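PDB 2CUL: glucose-inhibited division protein A-related protein, probable oxidoreductase from Thermus thermophilus, which binds flavin-adenine dinucleotide in a Rossmann-type fold and is probably an oxidoreductase related to the glucose-inhibited division protein A (GidA) family. Local coordinates for residues A[3-8]-A[26-31]; A[30-35]-A[89-94]; A[115-120]-A[199-204]. One frame throughout, in Å; residues are numbered along the deposited sequence.

Contact 1. Residues A[3-8]-A[26-31]; sequences AYQVLI and GVRVGL
The phenol ring of Tyr4 lies with one face on Gly30, whose CA sits 3.6 Å from the ring centroid and 12° off the normal, a CH-pi contact over the middle of the ring. Gly30, having no side chain, lets the phenol lie on the backbone, while Tyr4 OH is hydrogen-bonded to His85. The second flat group, the Arg28 guanidinium, has Ala3 O over one face, offset toward the rim and too poorly angled for a hydrogen bond, and Gln5 CG at its edge. Gln5 and Arg28 cross at about a right angle. With its chain extended beyond CG (chi2 175°), Gln5 reaches back to the Arg28 backbone, where Arg28 N gives OE1 a straight bond of 2.9 Å on an in-plane lone pair. The Gln5 side chain thus takes the Arg28 N-H at the N-terminal end of the pairing, while Arg28 O is shared by two backbone donors, Gln5 N at 2.8 Å and, weakly, Val6 N. Beyond it the parallel ladder is regular: Gly30 N to Val6 O is 3.0 Å and Ile8 N to Gly30 O is 2.8 Å. Val6, Ile8 and Val29 pack under helix 13-24, on Leu22, Thr18 and Ala19, whereas Leu31, on the same face, lies against Leu84 and Leu86. Branched aliphatic chains fill this layer: Ile8 CD1 meets Val29 CG1 at 3.8 Å, and Leu31 CD1 touches Ile8 CB and CG2. Strand 6-9, helix 13-24, closed by a Schellman motif at Gly26, and strand 29-33 form the beta-alpha-beta unit that opens a Rossmann-type dinucleotide-binding fold.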
loop_
_atom_site.group_PDB
_atom_site.type_symbol
_atom_site.label_atom_id
_atom_site.label_comp_id
_atom_site.label_asym_id
_atom_site.label_seq_id
_atom_site.Cartn_x
_atom_site.Cartn_y
_atom_site.Cartn_z
ATOM N N ALA A 3 11.006 8.313 -14.973
ATOM C CA ALA A 3 9.843 9.193 -15.016
ATOM C C ALA A 3 9.326 9.407 -13.600
ATOM O O ALA A 3 9.098 10.544 -13.176
ATOM C CB ALA A 3 8.756 8.579 -15.890
ATOM N N TYR A 4 9.135 8.308 -12.871
ATOM C CA TYR A 4 8.672 8.398 -11.493
ATOM C C TYR A 4 9.875 8.331 -10.562
ATOM O O TYR A 4 10.692 7.413 -10.651
ATOM C CB TYR A 4 7.733 7.240 -11.126
ATOM C CG TYR A 4 6.506 7.077 -11.994
ATOM C CD1 TYR A 4 5.657 8.150 -12.261
ATOM C CD2 TYR A 4 6.179 5.829 -12.522
ATOM C CE1 TYR A 4 4.505 7.977 -13.040
ATOM C CE2 TYR A 4 5.036 5.647 -13.293
ATOM C CZ TYR A 4 4.205 6.722 -13.547
ATOM O OH TYR A 4 3.074 6.529 -14.307
ATOM N N GLN A 5 9.989 9.309 -9.675
ATOM C CA GLN A 5 11.081 9.317 -8.712
ATOM C C GLN A 5 10.774 8.258 -7.663
ATOM O O GLN A 5 11.678 7.635 -7.104
ATOM C CB GLN A 5 11.195 10.690 -8.063
ATOM C CG GLN A 5 11.736 11.743 -9.008
ATOM C CD GLN A 5 11.732 13.122 -8.397
ATOM O OE1 GLN A 5 10.680 13.737 -8.233
ATOM N NE2 GLN A 5 12.914 13.616 -8.047
ATOM N N VAL A 6 9.486 8.062 -7.402
ATOM C CA VAL A 6 9.036 7.064 -6.442
ATOM C C VAL A 6 7.816 6.345 -7.013
ATOM O O VAL A 6 6.844 6.984 -7.415
ATOM C CB VAL A 6 8.633 7.704 -5.083
ATOM C CG1 VAL A 6 8.229 6.616 -4.097
ATOM C CG2 VAL A 6 9.795 8.516 -4.515
ATOM N N LEU A 7 7.886 5.017 -7.066
ATOM C CA LEU A 7 6.783 4.194 -7.551
ATOM C C LEU A 7 6.233 3.473 -6.329
ATOM O O LEU A 7 6.962 2.751 -5.648
ATOM C CB LEU A 7 7.273 3.160 -8.571
ATOM C CG LEU A 7 6.244 2.100 -8.988
ATOM C CD1 LEU A 7 5.113 2.749 -9.779
ATOM C CD2 LEU A 7 6.934 1.035 -9.839
ATOM N N ILE A 8 4.950 3.677 -6.054
ATOM C CA ILE A 8 4.304 3.061 -4.903
ATOM C C ILE A 8 3.284 2.026 -5.357
ATOM O O ILE A 8 2.418 2.325 -6.180
ATOM C CB ILE A 8 3.568 4.123 -4.062
ATOM C CG1 ILE A 8 4.554 5.214 -3.625
ATOM C CG2 ILE A 8 2.921 3.471 -2.838
ATOM C CD1 ILE A 8 3.874 6.442 -3.031
ATOM N N GLY A 26 6.189 18.211 -4.716
ATOM C CA GLY A 26 6.595 18.192 -6.111
ATOM C C GLY A 26 7.297 16.951 -6.623
ATOM O O GLY A 26 7.756 16.925 -7.766
ATOM N N VAL A 27 7.396 15.923 -5.789
ATOM C CA VAL A 27 8.043 14.687 -6.204
ATOM C C VAL A 27 7.180 13.993 -7.248
ATOM O O VAL A 27 5.957 13.930 -7.108
ATOM C CB VAL A 27 8.251 13.741 -5.001
ATOM C CG1 VAL A 27 8.901 12.436 -5.459
ATOM C CG2 VAL A 27 9.120 14.422 -3.959
ATOM N N ARG A 28 7.815 13.495 -8.306
ATOM C CA ARG A 28 7.100 12.794 -9.365
ATOM C C ARG A 28 6.774 11.402 -8.847
ATOM O O ARG A 28 7.648 10.537 -8.762
ATOM C CB ARG A 28 7.963 12.699 -10.622
ATOM C CG ARG A 28 8.300 14.047 -11.239
ATOM C CD ARG A 28 9.232 13.874 -12.423
ATOM N NE ARG A 28 10.450 13.172 -12.031
ATOM C CZ ARG A 28 11.376 12.744 -12.880
ATOM N NH1 ARG A 28 11.228 12.941 -14.182
ATOM N NH2 ARG A 28 12.452 12.116 -12.426
ATOM N N VAL A 29 5.511 11.192 -8.502
ATOM C CA VAL A 29 5.074 9.915 -7.959
ATOM C C VAL A 29 4.149 9.107 -8.854
ATOM O O VAL A 29 3.227 9.637 -9.472
ATOM C CB VAL A 29 4.337 10.114 -6.618
ATOM C CG1 VAL A 29 3.898 8.766 -6.055
ATOM C CG2 VAL A 29 5.232 10.837 -5.637
ATOM N N GLY A 30 4.416 7.809 -8.908
ATOM C CA GLY A 30 3.577 6.904 -9.662
ATOM C C GLY A 30 2.929 6.021 -8.613
ATOM O O GLY A 30 3.629 5.343 -7.860
ATOM N N LEU A 31 1.602 6.055 -8.535
ATOM C CA LEU A 31 0.871 5.246 -7.567
ATOM C C LEU A 31 0.122 4.158 -8.322
ATOM O O LEU A 31 -0.913 4.407 -8.946
ATOM C CB LEU A 31 -0.107 6.122 -6.777
ATOM C CG LEU A 31 -0.935 5.449 -5.678
ATOM C CD1 LEU A 31 -0.020 4.704 -4.702
ATOM C CD2 LEU A 31 -1.739 6.516 -4.943
#

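Contact 2. Residues A[30-35]-A[89-94]; sequences GLLTQS and ATATGL. With FAD (flavin-adenine dinucleotide), chain B.
The adenine end of the FAD pocket in this Rossmann-type fold is built here, where the end of strand 29-33 meets the irregular part of the broken strand 84-97. Leu32 points at the opposite segment, and its CG packs on the short Ala89 CB at 3.6 Å while CD2 turns to Ala89 O and to FAD C2A. Ala89 N bonds Thr33 O at 3.0 Å, although the donor stands 53° out of the carbonyl plane. Thr33 OG1 is held by Ala11 N, within the glycine-rich turn after strand 6-9. Gln34 CG stands between its backbone N and carbonyl carbon (chi1 58°), which carries the extended side chain over the face of the purine, OE1 standing 3.2 Å above FAD C5A, with CG 3.1 Å from the ribose O2B of FAD. A water joins Gln34 O and Thr90 OG1. The purine is read by the backbone of Ala91, a residue whose short CB can sit close to the ring: Ala91 N donates to FAD N1A at 2.9 Å, and FAD N6A donates to Ala91 O at 2.9 Å, with an N-H...O angle of 168°.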
loop_
_atom_site.group_PDB
_atom_site.type_symbol
_atom_site.label_atom_id
_atom_site.label_comp_id
_atom_site.label_asym_id
_atom_site.label_seq_id
_atom_site.Cartn_x
_atom_site.Cartn_y
_atom_site.Cartn_z
ATOM N N GLY A 30 4.416 7.809 -8.908
ATOM C CA GLY A 30 3.577 6.904 -9.662
ATOM C C GLY A 30 2.929 6.021 -8.613
ATOM O O GLY A 30 3.629 5.343 -7.860
ATOM N N LEU A 31 1.602 6.055 -8.535
ATOM C CA LEU A 31 0.871 5.246 -7.567
ATOM C C LEU A 31 0.122 4.158 -8.322
ATOM O O LEU A 31 -0.913 4.407 -8.946
ATOM C CB LEU A 31 -0.107 6.122 -6.777
ATOM C CG LEU A 31 -0.935 5.449 -5.678
ATOM C CD1 LEU A 31 -0.020 4.704 -4.702
ATOM C CD2 LEU A 31 -1.739 6.516 -4.943
ATOM N N LEU A 32 0.672 2.949 -8.264
ATOM C CA LEU A 32 0.120 1.784 -8.947
ATOM C C LEU A 32 -0.754 0.976 -7.998
ATOM O O LEU A 32 -0.350 0.695 -6.870
ATOM C CB LEU A 32 1.284 0.932 -9.463
ATOM C CG LEU A 32 1.062 -0.373 -10.227
ATOM C CD1 LEU A 32 2.351 -0.725 -10.968
ATOM C CD2 LEU A 32 0.663 -1.492 -9.274
ATOM N N THR A 33 -1.953 0.607 -8.441
ATOM C CA THR A 33 -2.842 -0.168 -7.583
ATOM C C THR A 33 -3.723 -1.087 -8.432
ATOM O O THR A 33 -4.152 -0.717 -9.523
ATOM C CB THR A 33 -3.667 0.793 -6.680
ATOM O OG1 THR A 33 -4.029 0.118 -5.471
ATOM C CG2 THR A 33 -4.912 1.299 -7.400
ATOM N N GLN A 34 -3.982 -2.298 -7.939
ATOM C CA GLN A 34 -4.752 -3.267 -8.717
ATOM C C GLN A 34 -6.196 -2.926 -9.029
ATOM O O GLN A 34 -6.721 -3.357 -10.058
ATOM C CB GLN A 34 -4.682 -4.657 -8.072
ATOM C CG GLN A 34 -5.173 -4.758 -6.649
ATOM C CD GLN A 34 -4.796 -6.093 -6.026
ATOM O OE1 GLN A 34 -3.789 -6.695 -6.400
ATOM N NE2 GLN A 34 -5.589 -6.554 -5.068
ATOM N N SER A 35 -6.841 -2.158 -8.163
ATOM C CA SER A 35 -8.229 -1.787 -8.404
ATOM C C SER A 35 -8.485 -0.341 -8.015
ATOM O O SER A 35 -8.415 0.009 -6.841
ATOM C CB SER A 35 -9.170 -2.693 -7.611
ATOM O OG SER A 35 -10.520 -2.324 -7.841
ATOM N N ALA A 89 -2.930 -1.299 -12.251
ATOM C CA ALA A 89 -2.040 -2.354 -12.705
ATOM C C ALA A 89 -1.900 -3.321 -11.545
ATOM O O ALA A 89 -2.028 -2.925 -10.385
ATOM C CB ALA A 89 -0.679 -1.785 -13.098
ATOM N N THR A 90 -1.670 -4.592 -11.857
ATOM C CA THR A 90 -1.514 -5.608 -10.821
ATOM C C THR A 90 -0.057 -6.048 -10.755
ATOM O O THR A 90 0.421 -6.753 -11.644
ATOM C CB THR A 90 -2.387 -6.836 -11.116
ATOM O OG1 THR A 90 -3.747 -6.421 -11.298
ATOM C CG2 THR A 90 -2.317 -7.822 -9.960
ATOM N N ALA A 91 0.655 -5.626 -9.713
ATOM C CA ALA A 91 2.056 -5.998 -9.568
ATOM C C ALA A 91 2.163 -7.501 -9.360
ATOM O O ALA A 91 1.480 -8.074 -8.512
ATOM C CB ALA A 91 2.689 -5.254 -8.393
ATOM N N THR A 92 3.033 -8.136 -10.136
ATOM C CA THR A 92 3.206 -9.580 -10.052
ATOM C C THR A 92 4.623 -9.994 -9.677
ATOM O O THR A 92 4.888 -11.171 -9.435
ATOM C CB THR A 92 2.853 -10.248 -11.394
ATOM O OG1 THR A 92 3.626 -9.648 -12.442
ATOM C CG2 THR A 92 1.370 -10.091 -11.699
ATOM N N GLY A 93 5.535 -9.032 -9.637
ATOM C CA GLY A 93 6.908 -9.350 -9.292
ATOM C C GLY A 93 7.800 -8.128 -9.315
ATOM O O GLY A 93 7.389 -7.054 -9.751
ATOM N N LEU A 94 9.029 -8.286 -8.841
ATOM C CA LEU A 94 9.968 -7.175 -8.806
ATOM C C LEU A 94 10.848 -7.122 -10.048
ATOM O O LEU A 94 11.373 -8.148 -10.489
ATOM C CB LEU A 94 10.867 -7.287 -7.568
ATOM C CG LEU A 94 10.183 -7.369 -6.199
ATOM C CD1 LEU A 94 11.246 -7.370 -5.108
ATOM C CD2 LEU A 94 9.236 -6.188 -6.015
HETATM P PA FAD B . -4.574 -1.239 2.354
HETATM O O1A FAD B . -5.268 -2.536 2.405
HETATM O O2A FAD B . -5.279 -0.011 2.805
HETATM O O5B FAD B . -4.070 -0.968 0.866
HETATM C C5B FAD B . -3.350 -1.978 0.156
HETATM C C4B FAD B . -3.526 -1.654 -1.322
HETATM O O4B FAD B . -2.558 -2.422 -2.037
HETATM C C3B FAD B . -4.902 -2.040 -1.901
HETATM O O3B FAD B . -5.488 -0.981 -2.629
HETATM C C2B FAD B . -4.591 -3.244 -2.740
HETATM O O2B FAD B . -5.507 -3.532 -3.771
HETATM C C1B FAD B . -3.176 -2.924 -3.212
HETATM N N9A FAD B . -2.398 -4.073 -3.668
HETATM C C8A FAD B . -2.072 -5.195 -2.943
HETATM N N7A FAD B . -1.349 -6.058 -3.647
HETATM C C5A FAD B . -1.204 -5.458 -4.883
HETATM C C6A FAD B . -0.541 -5.873 -6.063
HETATM N N6A FAD B . 0.113 -7.015 -6.176
HETATM N N1A FAD B . -0.586 -5.018 -7.153
HETATM C C2A FAD B . -1.259 -3.821 -7.063
HETATM N N3A FAD B . -1.913 -3.371 -5.960
HETATM C C4A FAD B . -1.856 -4.225 -4.902
HETATM N N1 FAD B . -7.785 -0.577 10.986
HETATM C C2 FAD B . -8.683 0.346 11.471
HETATM O O2 FAD B . -8.318 1.431 11.856
HETATM N N3 FAD B . -10.043 0.001 11.508
HETATM C C4 FAD B . -10.549 -1.211 11.093
HETATM O O4 FAD B . -11.774 -1.451 11.154
HETATM C C4X FAD B . -9.627 -2.158 10.600
HETATM N N5 FAD B . -10.062 -3.405 10.171
HETATM C C5X FAD B . -9.163 -4.338 9.687
HETATM C C6 FAD B . -9.625 -5.583 9.263
HETATM C C7 FAD B . -8.759 -6.570 8.754
HETATM C C7M FAD B . -9.328 -7.894 8.308
HETATM C C8 FAD B . -7.353 -6.267 8.676
HETATM C C8M FAD B . -6.360 -7.263 8.138
HETATM C C9 FAD B . -6.867 -5.010 9.110
HETATM C C9A FAD B . -7.749 -4.021 9.621
HETATM N N10 FAD B . -7.300 -2.728 10.070
HETATM C C10 FAD B . -8.237 -1.801 10.560
HETATM C "C1'" FAD B . -5.834 -2.335 10.047
HETATM C "C2'" FAD B . -5.343 -1.335 8.976
HETATM O "O2'" FAD B . -5.740 -0.038 9.333
HETATM C "C3'" FAD B . -5.877 -1.657 7.566
HETATM O "O3'" FAD B . -5.489 -2.967 7.154
HETATM C "C4'" FAD B . -5.352 -0.688 6.487
HETATM O "O4'" FAD B . -6.090 -0.829 5.275
HETATM C "C5'" FAD B . -3.855 -0.967 6.251
HETATM O "O5'" FAD B . -3.341 -0.038 5.282
HETATM P P FAD B . -2.372 -0.477 4.106
HETATM O O1P FAD B . -2.060 0.778 3.402
HETATM O O2P FAD B . -1.202 -1.255 4.637
HETATM O O3P FAD B . -3.218 -1.449 3.201
HETATM O O HOH W 1 -6.291 -6.555 -10.504
#

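Contact 3. Residues A[115-120]-A[199-204]; sequences EKVVLA and EGLYAV. With FAD (flavin-adenine dinucleotide), chain B.
Strands 116-119 and 201-203 run parallel, their axes 4.4 Å apart at closest approach and turned by 28°, and are stitched by four backbone hydrogen bonds: Val117 N to Gly200 O, Tyr202 N to Val117 O at 2.8 Å, Leu119 N to Tyr202 O, and Val204 N to Leu119 O. Gly200 enters the ladder with positive phi (67°), a conformation that favours glycine. On one face Tyr202 is the large residue. Its CG is anti to the carbonyl carbon (chi1 -61°), which swings the ring toward the start of the neighbouring strand, with Val117 O at the ring edge. The methylenes of Lys116 run obliquely alongside the CE2 flank of the ring toward OH, CD lying 3.8 Å from Tyr202 CE2 and CE 3.7 Å from Tyr202 OH, so the long chain lends its apolar part to the contact. Behind the ring, Val118 CG2 touches Tyr202 CB at 4.0 Å, and Val204 CG1 bridges Val118 CG1 and Ala120 CB, the latter at 3.7 Å. From helix 213-230, Leu223 packs on Val118 and Val204, and Leu227 on Lys116 and Tyr202. The other face carries Val117, Leu119, Leu201 and Ala203; Leu119 CG and Leu201 CD1 meet at 4.1 Å, and Val101 packs on Val117 and Leu201. Ala120 ends the segment in the FAD pocket, its O 3.5 Å from FAD C5B. The hydrogen bonds between the segments are all backbone to backbone, and the side-chain contacts are almost wholly apolar, implying that hydrophobic burial on both faces, with ladder bonding between, joins this edge strand to the sheet.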
loop_
_atom_site.group_PDB
_atom_site.type_symbol
_atom_site.label_atom_id
_atom_site.label_comp_id
_atom_site.label_asym_id
_atom_site.label_seq_id
_atom_site.Cartn_x
_atom_site.Cartn_y
_atom_site.Cartn_z
ATOM N N GLU A 115 12.562 5.187 -9.479
ATOM C CA GLU A 115 13.913 5.291 -8.931
ATOM C C GLU A 115 13.943 4.572 -7.587
ATOM O O GLU A 115 14.936 3.937 -7.215
ATOM C CB GLU A 115 14.297 6.763 -8.778
ATOM C CG GLU A 115 14.571 7.442 -10.110
ATOM C CD GLU A 115 14.793 8.935 -9.983
ATOM O OE1 GLU A 115 15.172 9.392 -8.885
ATOM O OE2 GLU A 115 14.599 9.647 -10.989
ATOM N N LYS A 116 12.838 4.684 -6.863
ATOM C CA LYS A 116 12.675 4.015 -5.581
ATOM C C LYS A 116 11.323 3.329 -5.670
ATOM O O LYS A 116 10.363 3.914 -6.173
ATOM C CB LYS A 116 12.704 5.023 -4.432
ATOM C CG LYS A 116 14.077 5.652 -4.243
ATOM C CD LYS A 116 14.104 6.625 -3.087
ATOM C CE LYS A 116 15.506 7.168 -2.888
ATOM N NZ LYS A 116 16.048 7.738 -4.152
ATOM N N VAL A 117 11.255 2.085 -5.209
ATOM C CA VAL A 117 10.017 1.317 -5.266
ATOM C C VAL A 117 9.521 1.012 -3.860
ATOM O O VAL A 117 10.256 0.476 -3.032
ATOM C CB VAL A 117 10.224 0.001 -6.048
ATOM C CG1 VAL A 117 8.935 -0.806 -6.073
ATOM C CG2 VAL A 117 10.678 0.314 -7.474
ATOM N N VAL A 118 8.267 1.367 -3.605
ATOM C CA VAL A 118 7.646 1.174 -2.301
ATOM C C VAL A 118 6.513 0.160 -2.354
ATOM O O VAL A 118 5.606 0.277 -3.179
ATOM C CB VAL A 118 7.046 2.504 -1.774
ATOM C CG1 VAL A 118 6.378 2.283 -0.417
ATOM C CG2 VAL A 118 8.129 3.570 -1.672
ATOM N N LEU A 119 6.567 -0.833 -1.471
ATOM C CA LEU A 119 5.514 -1.833 -1.391
ATOM C C LEU A 119 4.612 -1.441 -0.223
ATOM O O LEU A 119 5.067 -1.350 0.919
ATOM C CB LEU A 119 6.100 -3.231 -1.155
ATOM C CG LEU A 119 7.025 -3.768 -2.247
ATOM C CD1 LEU A 119 7.464 -5.186 -1.908
ATOM C CD2 LEU A 119 6.295 -3.752 -3.588
ATOM N N ALA A 120 3.343 -1.179 -0.522
ATOM C CA ALA A 120 2.354 -0.794 0.489
ATOM C C ALA A 120 1.114 -1.621 0.182
ATOM O O ALA A 120 0.013 -1.088 0.042
ATOM C CB ALA A 120 2.034 0.700 0.374
ATOM N N GLU A 199 18.363 -3.627 -3.165
ATOM C CA GLU A 199 18.573 -2.182 -3.200
ATOM C C GLU A 199 17.382 -1.444 -3.804
ATOM O O GLU A 199 16.655 -2.001 -4.627
ATOM C CB GLU A 199 19.831 -1.853 -4.009
ATOM C CG GLU A 199 21.115 -2.401 -3.412
ATOM C CD GLU A 199 21.425 -1.805 -2.053
ATOM O OE1 GLU A 199 21.472 -0.562 -1.942
ATOM O OE2 GLU A 199 21.625 -2.578 -1.093
ATOM N N GLY A 200 17.196 -0.193 -3.379
ATOM C CA GLY A 200 16.117 0.646 -3.880
ATOM C C GLY A 200 14.701 0.223 -3.533
ATOM O O GLY A 200 13.741 0.739 -4.109
ATOM N N LEU A 201 14.570 -0.685 -2.570
ATOM C CA LEU A 201 13.270 -1.214 -2.167
ATOM C C LEU A 201 12.833 -0.771 -0.776
ATOM O O LEU A 201 13.601 -0.856 0.179
ATOM C CB LEU A 201 13.315 -2.742 -2.215
ATOM C CG LEU A 201 12.009 -3.503 -1.976
ATOM C CD1 LEU A 201 11.022 -3.185 -3.090
ATOM C CD2 LEU A 201 12.291 -4.997 -1.935
ATOM N N TYR A 202 11.586 -0.314 -0.676
ATOM C CA TYR A 202 11.011 0.148 0.586
ATOM C C TYR A 202 9.666 -0.532 0.817
ATOM O O TYR A 202 9.064 -1.056 -0.112
ATOM C CB TYR A 202 10.792 1.662 0.535
ATOM C CG TYR A 202 12.061 2.450 0.326
ATOM C CD1 TYR A 202 12.749 2.996 1.409
ATOM C CD2 TYR A 202 12.590 2.624 -0.950
ATOM C CE1 TYR A 202 13.933 3.695 1.226
ATOM C CE2 TYR A 202 13.776 3.321 -1.145
ATOM C CZ TYR A 202 14.442 3.853 -0.052
ATOM O OH TYR A 202 15.620 4.541 -0.237
ATOM N N ALA A 203 9.202 -0.523 2.062
ATOM C CA ALA A 203 7.909 -1.105 2.398
ATOM C C ALA A 203 7.293 -0.276 3.519
ATOM O O ALA A 203 8.006 0.258 4.371
ATOM C CB ALA A 203 8.069 -2.548 2.832
ATOM N N VAL A 204 5.969 -0.163 3.511
ATOM C CA VAL A 204 5.277 0.628 4.522
ATOM C C VAL A 204 3.871 0.090 4.770
ATOM O O VAL A 204 3.297 -0.578 3.913
ATOM C CB VAL A 204 5.192 2.112 4.070
ATOM C CG1 VAL A 204 4.296 2.239 2.845
ATOM C CG2 VAL A 204 4.681 2.984 5.193
HETATM P PA FAD B . -4.574 -1.239 2.354
HETATM O O1A FAD B . -5.268 -2.536 2.405
HETATM O O2A FAD B . -5.279 -0.011 2.805
HETATM O O5B FAD B . -4.070 -0.968 0.866
HETATM C C5B FAD B . -3.350 -1.978 0.156
HETATM C C4B FAD B . -3.526 -1.654 -1.322
HETATM O O4B FAD B . -2.558 -2.422 -2.037
HETATM C C3B FAD B . -4.902 -2.040 -1.901
HETATM O O3B FAD B . -5.488 -0.981 -2.629
HETATM C C2B FAD B . -4.591 -3.244 -2.740
HETATM O O2B FAD B . -5.507 -3.532 -3.771
HETATM C C1B FAD B . -3.176 -2.924 -3.212
HETATM N N9A FAD B . -2.398 -4.073 -3.668
HETATM C C8A FAD B . -2.072 -5.195 -2.943
HETATM N N7A FAD B . -1.349 -6.058 -3.647
HETATM C C5A FAD B . -1.204 -5.458 -4.883
HETATM C C6A FAD B . -0.541 -5.873 -6.063
HETATM N N6A FAD B . 0.113 -7.015 -6.176
HETATM N N1A FAD B . -0.586 -5.018 -7.153
HETATM C C2A FAD B . -1.259 -3.821 -7.063
HETATM N N3A FAD B . -1.913 -3.371 -5.960
HETATM C C4A FAD B . -1.856 -4.225 -4.902
HETATM N N1 FAD B . -7.785 -0.577 10.986
HETATM C C2 FAD B . -8.683 0.346 11.471
HETATM O O2 FAD B . -8.318 1.431 11.856
HETATM N N3 FAD B . -10.043 0.001 11.508
HETATM C C4 FAD B . -10.549 -1.211 11.093
HETATM O O4 FAD B . -11.774 -1.451 11.154
HETATM C C4X FAD B . -9.627 -2.158 10.600
HETATM N N5 FAD B . -10.062 -3.405 10.171
HETATM C C5X FAD B . -9.163 -4.338 9.687
HETATM C C6 FAD B . -9.625 -5.583 9.263
HETATM C C7 FAD B . -8.759 -6.570 8.754
HETATM C C7M FAD B . -9.328 -7.894 8.308
HETATM C C8 FAD B . -7.353 -6.267 8.676
HETATM C C8M FAD B . -6.360 -7.263 8.138
HETATM C C9 FAD B . -6.867 -5.010 9.110
HETATM C C9A FAD B . -7.749 -4.021 9.621
HETATM N N10 FAD B . -7.300 -2.728 10.070
HETATM C C10 FAD B . -8.237 -1.801 10.560
HETATM C "C1'" FAD B . -5.834 -2.335 10.047
HETATM C "C2'" FAD B . -5.343 -1.335 8.976
HETATM O "O2'" FAD B . -5.740 -0.038 9.333
HETATM C "C3'" FAD B . -5.877 -1.657 7.566
HETATM O "O3'" FAD B . -5.489 -2.967 7.154
HETATM C "C4'" FAD B . -5.352 -0.688 6.487
HETATM O "O4'" FAD B . -6.090 -0.829 5.275
HETATM C "C5'" FAD B . -3.855 -0.967 6.251
HETATM O "O5'" FAD B . -3.341 -0.038 5.282
HETATM P P FAD B . -2.372 -0.477 4.106
HETATM O O1P FAD B . -2.060 0.778 3.402
HETATM O O2P FAD B . -1.202 -1.255 4.637
HETATM O O3P FAD B . -3.218 -1.449 3.201
#

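In the fold
From the N terminus, contact 1 closes first, bringing strand 29-33 back beside strand 6-9 after a single helix. Contact 2 starts on the end of that same strand, sharing Gly30 and Leu31, and closes a longer loop of 53 residues. Contact 3 follows in series and closes the longest, 78 residues that include the whole four-stranded antiparallel sheet. None nests in or crosses another. All three lie in one mixed sheet, where 6-9 is the middle of the five parallel strands, with 29-33 and 84-97 on one flank and 116-119 and 201-203 on the other. A backbone bond from Leu32 to Ile8 ties contact 2 to contact 1; Leu7 bonds to Lys116 and Val118, coupling contacts 1 and 3, whereas contacts 2 and 3 both reach FAD.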